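Local structure of endonuclease V (Bacillus subtilis, 3GA2) at residues D116-L121 with T146-K151. The protein probably repairs deaminated bases in DNA, using magnesium to cut the duplex at the second phosphodiester bond 3' to a deoxyinosine. The protein carries 1 engineered substitution. Numbering follows the deposited sequence.
Sequences DGNGYL and TYLKIK
Leu121 and Leu148 are the pair whose CA atoms come nearest, 7.7 Å apart, and no direct hydrogen bond links the segments. Both are loops that leave neighbouring parallel strands of the central RNase H-like sheet: 116-121 runs on from strand 113-116 toward helix 128-136, whereas the loop 146-151 follows strand 140-144. Two waters bridge the segments at one end, and apolar side chains meet at the other.

Asn118 carries the polar half. Its CB points toward 146-151, and with CG anti to the carbonyl carbon (chi1 -69°) the amide is placed beside both waters. Water 1 donates to Asn118 OD1 at 2.8 Å and to Thr146 O at 3.0 Å, while it accepts from Leu148 N at 3.0 Å. Water 2 makes a second, looser link: it takes a weak bond from Asn118 ND2 at 2.8 Å and donates to Thr146 O at 3.1 Å. Thr146 O thus receives both waters, and both ends of the amide are engaged. The amide nitrogen also lies against CB of Leu148.

Beyond the waters, Leu148 has CG anti to its backbone N (chi1 -179°) and brings CD2 to 4.0 Å from Leu121 O. Leu121 CD1 meets Ile150 CD1 methyl to methyl at 4.3 Å. Tyr123 touches both Leu148 and Ile150, and Tyr175 of strand 173-179 touches Leu121 and Ile150.

At the start of 116-121, Asp116, a predicted magnesium ligand with Asp46, forms a salt bridge to Lys145, the residue just before Thr146. Next to this probable metal site the segments themselves are joined by ordered water and by aliphatic packing; the polar join runs through two waters shared by Asn118, Thr146 O and Leu148 N, which would probably leave it more adaptable than a direct bond.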
ATOM      1  N   ASP A 116       0.926   0.005  -3.158  1.00  6.18           N
ATOM      2  CA  ASP A 116       1.258   1.162  -3.965  1.00 10.74           C
ATOM      3  C   ASP A 116       0.382   2.245  -3.334  1.00 12.86           C
ATOM      4  O   ASP A 116      -0.717   2.535  -3.816  1.00 15.25           O
ATOM      5  CB  ASP A 116       0.874   0.954  -5.433  1.00  5.85           C
ATOM      6  CG  ASP A 116       1.207   2.163  -6.297  1.00 19.04           C
ATOM      7  OD1 ASP A 116       1.118   2.070  -7.539  1.00 18.96           O
ATOM      8  OD2 ASP A 116       1.557   3.220  -5.732  1.00 15.92           O
ATOM      9  N   GLY A 117       0.873   2.812  -2.233  1.00 12.33           N
ATOM     10  CA  GLY A 117       0.147   3.846  -1.504  1.00 10.43           C
ATOM     11  C   GLY A 117       0.739   4.064  -0.111  1.00 11.57           C
ATOM     12  O   GLY A 117       1.602   3.305   0.314  1.00 14.85           O
ATOM     13  N   ASN A 118       0.281   5.091   0.603  1.00  6.03           N
ATOM     14  CA  ASN A 118       0.785   5.376   1.941  1.00  9.74           C
ATOM     15  C   ASN A 118       0.222   4.502   3.049  1.00 15.23           C
ATOM     16  O   ASN A 118      -0.835   3.882   2.914  1.00 10.04           O
ATOM     17  CB  ASN A 118       0.521   6.834   2.331  1.00 15.25           C
ATOM     18  CG  ASN A 118       1.357   7.813   1.538  1.00 18.13           C
ATOM     19  OD1 ASN A 118       2.586   7.774   1.577  1.00 11.67           O
ATOM     20  ND2 ASN A 118       0.689   8.710   0.816  1.00 19.18           N
ATOM     21  N   GLY A 119       0.947   4.485   4.163  1.00 17.17           N
ATOM     22  CA  GLY A 119       0.532   3.737   5.335  1.00 13.86           C
ATOM     23  C   GLY A 119       0.500   4.728   6.483  1.00 15.50           C
ATOM     24  O   GLY A 119      -0.381   5.582   6.552  1.00 12.85           O
ATOM     25  N   TYR A 120       1.487   4.633   7.369  1.00 17.88           N
ATOM     26  CA  TYR A 120       1.592   5.509   8.531  1.00 11.33           C
ATOM     27  C   TYR A 120       1.836   6.971   8.118  1.00 12.13           C
ATOM     28  O   TYR A 120       1.486   7.899   8.844  1.00  9.09           O
ATOM     29  CB  TYR A 120       2.730   5.018   9.426  1.00  7.55           C
ATOM     30  CG  TYR A 120       2.672   5.507  10.855  1.00 13.16           C
ATOM     31  CD1 TYR A 120       1.642   5.103  11.709  1.00 15.62           C
ATOM     32  CD2 TYR A 120       3.645   6.368  11.357  1.00  7.58           C
ATOM     33  CE1 TYR A 120       1.579   5.544  13.027  1.00 13.43           C
ATOM     34  CE2 TYR A 120       3.592   6.822  12.679  1.00 14.20           C
ATOM     35  CZ  TYR A 120       2.556   6.404  13.505  1.00 14.37           C
ATOM     36  OH  TYR A 120       2.486   6.851  14.805  1.00 19.47           O
ATOM     37  N   LEU A 121       2.443   7.173   6.954  1.00 14.29           N
ATOM     38  CA  LEU A 121       2.700   8.521   6.455  1.00 10.50           C
ATOM     39  C   LEU A 121       1.386   9.043   5.899  1.00 11.35           C
ATOM     40  O   LEU A 121       1.137   9.010   4.691  1.00 10.99           O
ATOM     41  CB  LEU A 121       3.759   8.476   5.361  1.00 10.20           C
ATOM     42  CG  LEU A 121       4.157   9.754   4.621  1.00  8.77           C
ATOM     43  CD1 LEU A 121       4.801  10.788   5.548  1.00  6.48           C
ATOM     44  CD2 LEU A 121       5.124   9.339   3.536  1.00 17.44           C
ATOM     45  N   THR A 146       4.229   9.530  -4.653  1.00 14.37           N
ATOM     46  CA  THR A 146       4.167  10.975  -4.478  1.00 11.06           C
ATOM     47  C   THR A 146       4.156  11.322  -3.001  1.00 20.56           C
ATOM     48  O   THR A 146       3.651  10.559  -2.171  1.00 13.56           O
ATOM     49  CB  THR A 146       2.907  11.571  -5.128  1.00 14.59           C
ATOM     50  OG1 THR A 146       1.743  11.074  -4.459  1.00 15.84           O
ATOM     51  CG2 THR A 146       2.838  11.196  -6.604  1.00 12.78           C
ATOM     52  N   TYR A 147       4.703  12.489  -2.683  1.00 16.19           N
ATOM     53  CA  TYR A 147       4.785  12.941  -1.308  1.00 15.72           C
ATOM     54  C   TYR A 147       3.543  13.658  -0.809  1.00 19.85           C
ATOM     55  O   TYR A 147       3.082  14.622  -1.415  1.00 25.67           O
ATOM     56  CB  TYR A 147       5.989  13.865  -1.135  1.00 13.43           C
ATOM     57  CG  TYR A 147       6.140  14.405   0.271  1.00 13.40           C
ATOM     58  CD1 TYR A 147       6.451  13.559   1.335  1.00 15.20           C
ATOM     59  CD2 TYR A 147       5.987  15.769   0.531  1.00 19.15           C
ATOM     60  CE1 TYR A 147       6.614  14.057   2.626  1.00 23.55           C
ATOM     61  CE2 TYR A 147       6.144  16.280   1.817  1.00 21.02           C
ATOM     62  CZ  TYR A 147       6.459  15.419   2.858  1.00 24.17           C
ATOM     63  OH  TYR A 147       6.628  15.925   4.121  1.00 25.44           O
ATOM     64  N   LEU A 148       3.017  13.181   0.313  1.00 23.84           N
ATOM     65  CA  LEU A 148       1.848  13.781   0.940  1.00 29.36           C
ATOM     66  C   LEU A 148       2.358  14.754   2.003  1.00 28.07           C
ATOM     67  O   LEU A 148       2.832  14.331   3.059  1.00 23.79           O
ATOM     68  CB  LEU A 148       0.998  12.692   1.597  1.00 34.90           C
ATOM     69  CG  LEU A 148      -0.289  13.163   2.281  1.00 33.28           C
ATOM     70  CD1 LEU A 148      -1.224  13.785   1.252  1.00 34.99           C
ATOM     71  CD2 LEU A 148      -0.962  11.978   2.960  1.00 38.23           C
ATOM     72  N   LYS A 149       2.272  16.051   1.721  1.00 17.99           N
ATOM     73  CA  LYS A 149       2.748  17.071   2.652  1.00 20.36           C
ATOM     74  C   LYS A 149       1.789  17.272   3.833  1.00 22.14           C
ATOM     75  O   LYS A 149       0.652  17.709   3.661  1.00 14.59           O
ATOM     76  CB  LYS A 149       2.962  18.393   1.906  1.00 13.93           C
ATOM     77  CG  LYS A 149       3.772  19.411   2.684  1.00 15.00           C
ATOM     78  CD  LYS A 149       4.024  20.662   1.862  1.00 17.50           C
ATOM     79  CE  LYS A 149       4.758  21.712   2.674  1.00 21.20           C
ATOM     80  NZ  LYS A 149       4.766  23.019   1.980  1.00 26.81           N
ATOM     81  N   ILE A 150       2.269  16.963   5.034  1.00 18.88           N
ATOM     82  CA  ILE A 150       1.463  17.057   6.251  1.00 17.76           C
ATOM     83  C   ILE A 150       1.933  18.140   7.228  1.00 17.83           C
ATOM     84  O   ILE A 150       3.128  18.272   7.493  1.00 18.67           O
ATOM     85  CB  ILE A 150       1.477  15.702   6.996  1.00 21.66           C
ATOM     86  CG1 ILE A 150       1.101  14.574   6.027  1.00 18.48           C
ATOM     87  CG2 ILE A 150       0.513  15.736   8.186  1.00 23.93           C
ATOM     88  CD1 ILE A 150       1.368  13.165   6.570  1.00 15.09           C
ATOM     89  N   LYS A 151       0.991  18.909   7.770  1.00 19.89           N
ATOM     90  CA  LYS A 151       1.339  19.953   8.735  1.00 24.52           C
ATOM     91  C   LYS A 151       2.274  20.988   8.123  1.00 25.40           C
ATOM     92  O   LYS A 151       2.967  21.708   8.846  1.00 29.03           O
ATOM     93  CB  LYS A 151       2.039  19.329   9.945  1.00 28.80           C
ATOM     94  CG  LYS A 151       1.263  19.352  11.246  1.00 41.74           C
ATOM     95  CD  LYS A 151       0.028  18.481  11.188  1.00 41.91           C
ATOM     96  CE  LYS A 151      -0.441  18.135  12.594  1.00 43.70           C
ATOM     97  NZ  LYS A 151      -0.563  19.348  13.455  1.00 49.59           N
TER
HETATM   98  O   HOH W   1       3.618  10.267   0.785  1.00 10.79           O
HETATM   99  O   HOH W   2       0.677  10.062  -1.583  1.00 23.53           O